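Local coordinates for protein N-terminal acetyltransferase B complex subunit MDM20 (Candida albicans, PDB 5K04) that probably serves as the non-catalytic, helical-repeat subunit of the NatB N-terminal acetyltransferase complex, holding the NAT3 subunit that it contacts, at residues D464-Y469 / F510-I515; R438-E443 / K500-S505; I457-W462 / Q517-L522; S544-N549 / A573-L578. All coordinates share one frame; numbering follows the deposited sequence.

Interaction 1 (D464-Y469 / F510-I515)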
# COMPACT_ATOMS: atom_id res chain seq x y z
N ASP A 464 0.43 17.05 -3.59
CA ASP A 464 -0.89 16.48 -3.36
C ASP A 464 -0.79 15.03 -2.89
O ASP A 464 -1.51 14.60 -1.99
CB ASP A 464 -1.72 16.58 -4.65
CG ASP A 464 -3.19 16.35 -4.41
OD1 ASP A 464 -3.81 17.18 -3.71
OD2 ASP A 464 -3.72 15.34 -4.93
N ILE A 465 0.14 14.27 -3.49
CA ILE A 465 0.42 12.92 -3.03
C ILE A 465 0.93 12.94 -1.59
O ILE A 465 0.52 12.11 -0.77
CB ILE A 465 1.42 12.25 -3.99
CG1 ILE A 465 0.77 12.05 -5.36
CG2 ILE A 465 1.89 10.92 -3.46
CD1 ILE A 465 1.64 11.40 -6.38
N TYR A 466 1.81 13.89 -1.26
CA TYR A 466 2.29 14.00 0.12
C TYR A 466 1.16 14.32 1.10
O TYR A 466 1.18 13.85 2.24
CB TYR A 466 3.40 15.05 0.24
CG TYR A 466 3.92 15.08 1.66
CD1 TYR A 466 4.83 14.12 2.10
CD2 TYR A 466 3.48 16.02 2.57
CE1 TYR A 466 5.30 14.10 3.42
CE2 TYR A 466 3.95 16.02 3.90
CZ TYR A 466 4.85 15.06 4.31
OH TYR A 466 5.30 15.04 5.62
N ARG A 467 0.17 15.12 0.67
CA ARG A 467 -0.96 15.42 1.55
C ARG A 467 -1.81 14.18 1.83
O ARG A 467 -2.43 14.09 2.90
CB ARG A 467 -1.82 16.55 0.97
CG ARG A 467 -1.12 17.90 1.02
CD ARG A 467 -2.00 19.03 0.52
NE ARG A 467 -1.28 20.31 0.53
CZ ARG A 467 -0.97 21.00 -0.57
NH1 ARG A 467 -1.33 20.54 -1.76
NH2 ARG A 467 -0.30 22.15 -0.47
N PHE A 468 -1.85 13.23 0.89
CA PHE A 468 -2.46 11.93 1.18
C PHE A 468 -1.74 11.26 2.34
O PHE A 468 -2.38 10.76 3.27
CB PHE A 468 -2.44 11.03 -0.07
CG PHE A 468 -2.09 9.59 0.24
CD1 PHE A 468 -2.98 8.77 0.91
CD2 PHE A 468 -0.85 9.08 -0.12
CE1 PHE A 468 -2.65 7.46 1.22
CE2 PHE A 468 -0.51 7.77 0.19
CZ PHE A 468 -1.41 6.96 0.86
N TYR A 469 -0.40 11.26 2.30
CA TYR A 469 0.39 10.70 3.39
C TYR A 469 0.09 11.38 4.73
O TYR A 469 -0.03 10.72 5.76
CB TYR A 469 1.89 10.79 3.04
CG TYR A 469 2.34 9.74 2.04
CD1 TYR A 469 2.50 8.42 2.44
CD2 TYR A 469 2.60 10.05 0.71
CE1 TYR A 469 2.91 7.44 1.56
CE2 TYR A 469 3.02 9.06 -0.20
CZ TYR A 469 3.17 7.75 0.25
OH TYR A 469 3.56 6.72 -0.58
N PHE A 510 10.39 8.47 -1.45
CA PHE A 510 10.50 8.88 -2.85
C PHE A 510 9.68 10.14 -3.12
O PHE A 510 10.13 11.04 -3.84
CB PHE A 510 10.05 7.76 -3.78
CG PHE A 510 10.20 8.11 -5.21
CD1 PHE A 510 11.47 8.28 -5.74
CD2 PHE A 510 9.11 8.34 -6.00
CE1 PHE A 510 11.63 8.64 -7.04
CE2 PHE A 510 9.26 8.70 -7.31
CZ PHE A 510 10.52 8.86 -7.83
N THR A 511 8.46 10.20 -2.57
CA THR A 511 7.62 11.38 -2.71
C THR A 511 8.33 12.63 -2.19
O THR A 511 8.31 13.67 -2.85
CB THR A 511 6.28 11.15 -1.98
OG1 THR A 511 5.54 10.10 -2.64
CG2 THR A 511 5.45 12.39 -1.96
N VAL A 512 8.98 12.53 -1.02
CA VAL A 512 9.72 13.66 -0.46
C VAL A 512 10.94 13.98 -1.32
O VAL A 512 11.20 15.15 -1.65
CB VAL A 512 10.12 13.39 1.01
CG1 VAL A 512 11.02 14.51 1.56
CG2 VAL A 512 8.88 13.23 1.91
N ALA A 513 11.70 12.94 -1.73
CA ALA A 513 12.87 13.16 -2.58
C ALA A 513 12.50 13.85 -3.88
O ALA A 513 13.21 14.75 -4.35
CB ALA A 513 13.54 11.82 -2.88
N LYS A 514 11.37 13.44 -4.48
CA LYS A 514 10.92 13.99 -5.75
C LYS A 514 10.48 15.44 -5.61
O LYS A 514 10.74 16.27 -6.49
CB LYS A 514 9.79 13.12 -6.29
CG LYS A 514 9.45 13.38 -7.72
CD LYS A 514 10.41 12.65 -8.66
CE LYS A 514 9.89 12.77 -10.09
NZ LYS A 514 10.74 12.06 -11.06
N ILE A 515 9.79 15.77 -4.52
CA ILE A 515 9.41 17.15 -4.25
C ILE A 515 10.64 18.03 -4.12
O ILE A 515 10.70 19.15 -4.65
CB ILE A 515 8.54 17.22 -2.99
CG1 ILE A 515 7.14 16.66 -3.28
CG2 ILE A 515 8.51 18.66 -2.43
CD1 ILE A 515 6.38 16.29 -2.03
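Tyr466 and Thr511 mark the place where helices 456-485 and 506-521 come closest here, their CA atoms 6.6 Å apart. The short axes of 464-469 and 510-515 approach to 10.0 Å and cross at -147°, so the two helices run roughly antiparallel with a clear splay. The threonine side chain fits among Ile465, Tyr466 and Tyr469, residues within about one turn of each other. Its methyl, Thr511 CG2, lies at the rim of the Tyr466 ring, near the ring plane, and touches Tyr466 CB at 4.0 Å. Thr511 OG1 packs 3.8 Å from Ile465 CG2 and 3.7 Å from Tyr469 CE2. That oxygen is not left without polar partners, since it bonds to Ser507 O and Asn446 ND2. With CG anti to the backbone N (chi1 -177°), the Tyr466 ring is carried alongside Val512 and points the same way, Tyr466 CE1 lying 4.0 Å from Val512 CG2. One turn further on, Ile515 CD1 closes against Tyr466 CB at 3.9 Å. Beyond the two segments, the Tyr466 ring also packs on helix 525-537, where Phe531 meets it edge-to-face. Every touching residue is buried, and the two segments meet by van der Waals contact, with no hydrogen bond between them. Splayed antiparallel helices joined through an aromatic and aliphatic core are what an alpha-solenoid of the TPR class is built from, consistent with the family of this subunit.

Interaction 2 (R438-E443 / K500-S505)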
# COMPACT_ATOMS: atom_id res chain seq x y z
N ARG A 438 -5.96 7.44 -6.13
CA ARG A 438 -6.13 8.35 -5.02
C ARG A 438 -5.82 7.61 -3.73
O ARG A 438 -5.92 6.38 -3.65
CB ARG A 438 -7.54 8.97 -4.99
CG ARG A 438 -8.62 8.00 -4.57
CD ARG A 438 -9.98 8.68 -4.48
NE ARG A 438 -10.00 9.77 -3.51
CZ ARG A 438 -10.28 9.63 -2.21
NH1 ARG A 438 -10.57 8.43 -1.72
NH2 ARG A 438 -10.25 10.69 -1.42
N MET A 439 -5.42 8.38 -2.71
CA MET A 439 -5.21 7.87 -1.36
C MET A 439 -4.24 6.68 -1.40
O MET A 439 -3.15 6.80 -1.98
CB MET A 439 -6.59 7.62 -0.74
CG MET A 439 -7.28 8.96 -0.27
SD MET A 439 -6.21 9.82 0.90
CE MET A 439 -6.87 11.45 0.81
N THR A 440 -4.59 5.54 -0.81
CA THR A 440 -3.62 4.47 -0.60
C THR A 440 -3.02 3.95 -1.91
O THR A 440 -1.89 3.45 -1.92
CB THR A 440 -4.30 3.34 0.18
OG1 THR A 440 -4.78 3.88 1.42
CG2 THR A 440 -3.32 2.17 0.45
N GLN A 441 -3.73 4.11 -3.03
CA GLN A 441 -3.16 3.69 -4.31
C GLN A 441 -1.88 4.47 -4.64
O GLN A 441 -1.02 3.95 -5.35
CB GLN A 441 -4.19 3.86 -5.42
CG GLN A 441 -5.47 3.05 -5.19
CD GLN A 441 -6.40 3.15 -6.38
OE1 GLN A 441 -6.83 4.24 -6.76
NE2 GLN A 441 -6.70 2.01 -6.99
N HIS A 442 -1.74 5.70 -4.14
CA HIS A 442 -0.47 6.41 -4.33
C HIS A 442 0.68 5.67 -3.66
O HIS A 442 1.78 5.60 -4.19
CB HIS A 442 -0.54 7.84 -3.79
CG HIS A 442 -1.45 8.74 -4.55
ND1 HIS A 442 -1.32 8.97 -5.90
CD2 HIS A 442 -2.51 9.49 -4.14
CE1 HIS A 442 -2.25 9.83 -6.29
NE2 HIS A 442 -2.98 10.16 -5.25
N GLU A 443 0.42 5.07 -2.48
CA GLU A 443 1.49 4.35 -1.80
C GLU A 443 1.92 3.13 -2.59
O GLU A 443 3.10 2.76 -2.57
CB GLU A 443 1.05 3.98 -0.37
CG GLU A 443 1.83 2.85 0.27
CD GLU A 443 3.23 3.24 0.71
OE1 GLU A 443 3.52 4.45 0.82
OE2 GLU A 443 4.03 2.31 0.98
N LYS A 500 2.30 1.03 10.74
CA LYS A 500 3.73 0.72 10.66
C LYS A 500 4.25 0.70 9.23
O LYS A 500 5.34 1.21 8.94
CB LYS A 500 4.03 -0.65 11.28
CG LYS A 500 3.96 -0.77 12.78
CD LYS A 500 4.70 -2.04 13.19
CE LYS A 500 4.18 -2.62 14.49
NZ LYS A 500 5.03 -3.77 14.95
N ARG A 501 3.50 0.06 8.33
CA ARG A 501 3.98 -0.07 6.96
C ARG A 501 3.99 1.27 6.23
O ARG A 501 4.71 1.42 5.24
CB ARG A 501 3.14 -1.11 6.22
CG ARG A 501 3.44 -2.54 6.68
CD ARG A 501 2.46 -3.57 6.13
NE ARG A 501 2.53 -3.68 4.67
CZ ARG A 501 1.86 -4.58 3.95
NH1 ARG A 501 1.06 -5.45 4.54
NH2 ARG A 501 1.98 -4.60 2.63
N MET A 502 3.21 2.24 6.72
CA MET A 502 3.03 3.54 6.09
C MET A 502 3.99 4.60 6.63
O MET A 502 4.20 5.62 5.97
CB MET A 502 1.58 4.02 6.30
CG MET A 502 0.57 3.46 5.29
SD MET A 502 0.93 3.82 3.59
CE MET A 502 -0.72 3.84 2.99
N GLN A 503 4.59 4.35 7.79
CA GLN A 503 5.34 5.37 8.51
C GLN A 503 6.63 5.76 7.78
O GLN A 503 7.04 6.92 7.81
CB GLN A 503 5.65 4.88 9.91
CG GLN A 503 6.43 5.86 10.74
CD GLN A 503 6.97 5.23 12.00
OE1 GLN A 503 7.82 4.33 11.95
NE2 GLN A 503 6.48 5.70 13.14
N ASN A 504 7.29 4.79 7.15
CA ASN A 504 8.59 5.03 6.54
C ASN A 504 8.75 4.21 5.27
O ASN A 504 9.72 3.47 5.09
CB ASN A 504 9.72 4.73 7.50
CG ASN A 504 10.94 5.51 7.16
OD1 ASN A 504 10.85 6.56 6.51
ND2 ASN A 504 12.09 5.02 7.58
N SER A 505 7.78 4.32 4.37
CA SER A 505 7.80 3.53 3.16
C SER A 505 8.70 4.18 2.12
O SER A 505 8.92 5.40 2.14
CB SER A 505 6.38 3.32 2.61
OG SER A 505 5.91 4.42 1.84
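This is a buried contact with a polar centre, built round a helix N-cap: Glu443, on the short helix 440-445, grips Ser505, which stands right before helix 506-521 in the all-helical, TPR-related fold. From the same segment as Ser505, at the end of helix 489-503, Met502 adds the apolar part. Ser505 OG donates to Glu443 OE1 at 2.6 Å, and the acceptor is the syn lone pair, on the side of the second carboxylate oxygen. The serine torsion (chi1 82°) sets OG between the backbone N and the carbonyl carbon, where the same oxygen also caps Leu508 N. Two other groups fix the carboxylate: Tyr469 OH reaches OE1, while Asn549 ND2 holds OE2. Hydrogen bonds at both oxygens, together with the nearby start of a helix, would probably favour the charged form of Glu443 despite its burial. The glutamate gets there by a bend at chi2 (74°), and the bend brings its aliphatic part against the thioether. The two chains slide past each other in opposite directions, Glu443 CG lying 3.6 Å from Met502 SD. Outward from this core the same segments meet the partner subunit: Arg438 bonds to Asn26 and Asn28 of the NAT3 chain, while Arg501, held mainly by Asn549, also forms a salt bridge with Glu10 of NAT3. At its tip Met502 turns CE onto Glu443 CB at 3.8 Å and, crossing the threonine at about a right angle, onto Thr440 CG2 at 4.0 Å.

Interaction 3 (I457-W462 / Q517-L522)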
# COMPACT_ATOMS: atom_id res chain seq x y z
N ILE A 457 3.60 21.81 -12.53
CA ILE A 457 2.36 21.05 -12.42
C ILE A 457 2.61 19.69 -11.77
O ILE A 457 1.84 19.25 -10.92
CB ILE A 457 1.70 20.91 -13.80
CG1 ILE A 457 1.24 22.28 -14.28
CG2 ILE A 457 0.51 19.96 -13.74
CD1 ILE A 457 0.66 22.28 -15.65
N ASN A 458 3.70 19.02 -12.16
CA ASN A 458 4.04 17.75 -11.53
C ASN A 458 4.42 17.94 -10.06
O ASN A 458 4.04 17.13 -9.21
CB ASN A 458 5.17 17.08 -12.31
CG ASN A 458 4.75 16.65 -13.73
OD1 ASN A 458 3.60 16.85 -14.16
ND2 ASN A 458 5.70 16.05 -14.46
N LEU A 459 5.16 19.02 -9.75
CA LEU A 459 5.50 19.33 -8.37
C LEU A 459 4.24 19.45 -7.51
O LEU A 459 4.14 18.85 -6.44
CB LEU A 459 6.32 20.61 -8.31
CG LEU A 459 6.50 21.23 -6.92
CD1 LEU A 459 7.24 20.27 -5.98
CD2 LEU A 459 7.24 22.58 -7.01
N ASP A 460 3.26 20.23 -7.98
CA ASP A 460 2.01 20.38 -7.24
C ASP A 460 1.27 19.06 -7.10
O ASP A 460 0.61 18.81 -6.09
CB ASP A 460 1.14 21.44 -7.91
CG ASP A 460 1.75 22.85 -7.85
OD1 ASP A 460 2.38 23.18 -6.83
OD2 ASP A 460 1.59 23.61 -8.83
N ALA A 461 1.38 18.19 -8.11
CA ALA A 461 0.78 16.87 -8.00
C ALA A 461 1.48 16.03 -6.93
O ALA A 461 0.83 15.32 -6.15
CB ALA A 461 0.82 16.16 -9.35
N TRP A 462 2.82 16.12 -6.86
CA TRP A 462 3.56 15.40 -5.83
C TRP A 462 3.22 15.89 -4.43
O TRP A 462 3.10 15.09 -3.50
CB TRP A 462 5.06 15.53 -6.07
CG TRP A 462 5.55 14.62 -7.14
CD1 TRP A 462 5.96 14.97 -8.40
CD2 TRP A 462 5.66 13.20 -7.06
NE1 TRP A 462 6.34 13.84 -9.09
CE2 TRP A 462 6.16 12.74 -8.30
CE3 TRP A 462 5.40 12.26 -6.06
CZ2 TRP A 462 6.41 11.40 -8.56
CZ3 TRP A 462 5.63 10.91 -6.32
CH2 TRP A 462 6.14 10.50 -7.56
N GLN A 517 13.69 17.51 -5.30
CA GLN A 517 14.43 17.61 -6.55
C GLN A 517 13.81 18.64 -7.48
O GLN A 517 14.51 19.51 -8.01
CB GLN A 517 14.48 16.24 -7.24
CG GLN A 517 15.07 16.30 -8.65
CD GLN A 517 15.20 14.94 -9.29
OE1 GLN A 517 14.26 14.43 -9.91
NE2 GLN A 517 16.39 14.33 -9.15
N ILE A 518 12.50 18.55 -7.69
CA ILE A 518 11.81 19.48 -8.58
C ILE A 518 11.83 20.89 -8.00
O ILE A 518 12.06 21.87 -8.71
CB ILE A 518 10.38 18.96 -8.85
CG1 ILE A 518 10.45 17.52 -9.39
CG2 ILE A 518 9.59 19.86 -9.82
CD1 ILE A 518 9.09 16.87 -9.53
N SER A 519 11.63 21.00 -6.68
CA SER A 519 11.73 22.30 -6.02
C SER A 519 13.07 22.98 -6.29
O SER A 519 13.11 24.18 -6.56
CB SER A 519 11.51 22.16 -4.51
OG SER A 519 10.14 22.07 -4.22
N THR A 520 14.19 22.23 -6.21
CA THR A 520 15.49 22.87 -6.40
C THR A 520 15.80 23.12 -7.87
O THR A 520 16.48 24.09 -8.20
CB THR A 520 16.63 22.06 -5.76
OG1 THR A 520 16.97 20.94 -6.57
CG2 THR A 520 16.25 21.57 -4.37
N ILE A 521 15.29 22.28 -8.76
CA ILE A 521 15.50 22.48 -10.20
C ILE A 521 14.76 23.73 -10.66
O ILE A 521 15.34 24.63 -11.26
CB ILE A 521 15.06 21.24 -10.98
CG1 ILE A 521 16.10 20.13 -10.80
CG2 ILE A 521 14.85 21.58 -12.43
CD1 ILE A 521 15.62 18.80 -11.29
N LEU A 522 13.45 23.78 -10.41
CA LEU A 522 12.75 25.05 -10.44
C LEU A 522 13.27 25.91 -9.30
O LEU A 522 14.07 25.47 -8.47
CB LEU A 522 11.23 24.82 -10.33
CG LEU A 522 10.64 23.66 -11.16
CD1 LEU A 522 9.16 23.45 -10.86
CD2 LEU A 522 10.87 23.83 -12.67
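Leu459 reaches across to Ile518, Ser519 and Leu522 in turn, and following it outward traces most of the contact. Its CB packs on Ile518 CG2 at 3.7 Å, at the level where the CA atoms of these two residues come within 6.3 Å. CG then leaves anti to the backbone N (chi1 168°), which aims both methyls at the last turn of the opposing helix. Leu459 CD1 settles 3.8 Å from Ser519 OG, a hydroxyl that also makes a weak hydrogen bond back to Ile515 O. Leu459 CD2 is slightly farther from Ser519 OG and ends 4.4 Å from Leu522 CD1, on the first residue to leave helical geometry. A second, separate touch is made by Ile518: its CG2 is spent on the leucine, while Ile518 CD1 reaches the pyrrole part of the indole, 3.8 Å from Trp462 CD1. The indole and the isoleucine chain cross at about a right angle. The axes of 457-462 and 517-521 pass 10.0 Å apart at -146°, near-antiparallel, and the join is made by side-chain packing alone. With no strands in the chain, the neighbours are helices: Tyr527 of helix 525-537 touches both Leu459 and Ser519, and helix 661-682 lies against Gln517 and Ile521, so that helix 506-521 packs on helices 456-485, 525-537 and 661-682.

Interaction 4 (S544-N549 / A573-L578)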
# COMPACT_ATOMS: atom_id res chain seq x y z
N SER A 544 16.91 4.80 8.52
CA SER A 544 16.48 3.44 8.74
C SER A 544 16.17 2.76 7.41
O SER A 544 16.31 3.33 6.33
CB SER A 544 15.25 3.40 9.66
OG SER A 544 15.58 3.92 10.92
N ASP A 545 15.75 1.50 7.50
CA ASP A 545 15.32 0.76 6.33
C ASP A 545 13.85 1.05 6.08
O ASP A 545 13.04 1.08 7.01
CB ASP A 545 15.56 -0.73 6.54
CG ASP A 545 17.03 -1.08 6.51
OD1 ASP A 545 17.73 -0.58 5.60
OD2 ASP A 545 17.49 -1.82 7.40
N TYR A 546 13.54 1.28 4.81
CA TYR A 546 12.21 1.66 4.37
C TYR A 546 11.36 0.42 4.08
O TYR A 546 11.88 -0.59 3.60
CB TYR A 546 12.29 2.56 3.13
CG TYR A 546 13.19 3.79 3.24
CD1 TYR A 546 13.56 4.32 4.48
CD2 TYR A 546 13.67 4.42 2.11
CE1 TYR A 546 14.39 5.46 4.57
CE2 TYR A 546 14.48 5.56 2.18
CZ TYR A 546 14.84 6.07 3.41
OH TYR A 546 15.65 7.18 3.46
N THR A 547 10.07 0.50 4.38
CA THR A 547 9.15 -0.55 4.01
C THR A 547 8.77 -0.39 2.53
O THR A 547 8.92 0.67 1.93
CB THR A 547 7.91 -0.54 4.90
OG1 THR A 547 7.35 0.77 4.94
CG2 THR A 547 8.29 -0.90 6.32
N ASP A 548 8.33 -1.50 1.94
CA ASP A 548 7.99 -1.55 0.52
C ASP A 548 6.61 -2.18 0.38
O ASP A 548 6.42 -3.37 0.65
CB ASP A 548 9.03 -2.33 -0.29
CG ASP A 548 8.81 -2.21 -1.82
OD1 ASP A 548 7.79 -1.63 -2.24
OD2 ASP A 548 9.66 -2.71 -2.59
N ASN A 549 5.65 -1.36 -0.05
CA ASN A 549 4.30 -1.79 -0.34
C ASN A 549 3.93 -1.57 -1.80
O ASN A 549 2.75 -1.64 -2.17
CB ASN A 549 3.32 -1.05 0.58
CG ASN A 549 3.75 -1.09 2.03
OD1 ASN A 549 3.94 -2.17 2.60
ND2 ASN A 549 3.93 0.09 2.63
N ALA A 573 19.27 5.47 -4.11
CA ALA A 573 19.45 6.88 -4.44
C ALA A 573 18.44 7.75 -3.68
O ALA A 573 18.78 8.84 -3.21
CB ALA A 573 19.32 7.07 -5.95
N THR A 574 17.20 7.27 -3.56
CA THR A 574 16.19 7.97 -2.78
C THR A 574 16.68 8.27 -1.37
O THR A 574 16.59 9.41 -0.90
CB THR A 574 14.92 7.12 -2.72
OG1 THR A 574 14.42 6.94 -4.05
CG2 THR A 574 13.85 7.76 -1.86
N LYS A 575 17.25 7.26 -0.69
CA LYS A 575 17.77 7.50 0.64
C LYS A 575 18.92 8.52 0.62
O LYS A 575 19.00 9.40 1.49
CB LYS A 575 18.23 6.19 1.27
CG LYS A 575 18.82 6.40 2.67
CD LYS A 575 19.17 5.09 3.36
CE LYS A 575 17.93 4.30 3.74
NZ LYS A 575 18.24 3.18 4.67
N LEU A 576 19.80 8.41 -0.38
CA LEU A 576 20.96 9.29 -0.44
C LEU A 576 20.56 10.72 -0.75
O LEU A 576 21.16 11.66 -0.22
CB LEU A 576 21.95 8.77 -1.49
CG LEU A 576 22.68 7.48 -1.11
CD1 LEU A 576 23.44 6.90 -2.32
CD2 LEU A 576 23.62 7.76 0.05
N LYS A 577 19.55 10.89 -1.61
CA LYS A 577 19.03 12.23 -1.88
C LYS A 577 18.57 12.89 -0.59
O LYS A 577 18.88 14.05 -0.34
CB LYS A 577 17.87 12.15 -2.88
CG LYS A 577 18.28 11.74 -4.29
CD LYS A 577 19.36 12.64 -4.87
CE LYS A 577 19.58 12.36 -6.36
NZ LYS A 577 18.40 12.72 -7.25
N LEU A 578 17.85 12.13 0.25
CA LEU A 578 17.35 12.69 1.50
C LEU A 578 18.49 12.99 2.47
O LEU A 578 18.45 14.01 3.17
CB LEU A 578 16.33 11.74 2.12
CG LEU A 578 15.14 11.45 1.20
CD1 LEU A 578 14.12 10.59 1.91
CD2 LEU A 578 14.50 12.75 0.73
O HOH W 1 15.89 1.31 3.10
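Lys575 drives its ammonium group into the loop at Ser544-Tyr546, and the shortest link is the hydrogen bond from Lys575 NZ to Ser544 O at 2.6 Å. The nitrogen sits above the carbonyl plane, 50° out of it, rather than on a lone pair. A carboxylate stands further off, Asp545 OD1 being 3.9 Å from Lys575 NZ, which makes a long salt bridge. The charge also rests over the face of Tyr546: Lys575 NZ is 4.8 Å from the Tyr546 ring centroid and 20° off the normal, a cation-pi arrangement. One water accepts from Tyr546 N at 2.9 Å and, weakly, from Lys575 NZ, adding a bridge between backbone and ammonium. The lysine chain supplies the apolar half of the contact. Extended through its first two torsions and bent at chi3 (-69°), it lays Lys575 CE over the same face, 4.0 Å from the Tyr546 ring centroid in a CH-pi contact. The phenol end comes down on the chain nearer the helix, with Tyr546 OH 3.4 Å from Lys575 CG; its polar partner is Ile542 O. Leu578 CD1, a turn later, lies 4.0 Å from Tyr546 OH. On this partly exposed lysine, the carbonyl, the ring face, the long-range carboxylate and the water would together stabilise the positive charge, probably keeping the amine protonated, and tie helix 571-584 to the loop following helix 539-542.

Interactions 1 and 3 are successive levels of one interface between helices 456-485 and 506-521, their centres about 10 Å apart. Interaction 1 is nested inside the loop that interaction 3 closes, and Trp462 packs on Phe510, Thr511, Lys514 and Ile515. Interactions 1 and 2 also have centres about 10 Å apart; along the chain the segments of interaction 2 alternate with those of 1 and 3. Interaction 4 follows in series, its centre about 13 Å from those of interactions 1 and 2. Helix 506-521 is the common element: interactions 1 and 3 use it directly, interaction 2 meets its N-cap, and interaction 4 packs against it. Segments of interactions 2 and, through Asn549, 4 touch NAT3; those of interaction 3 do not.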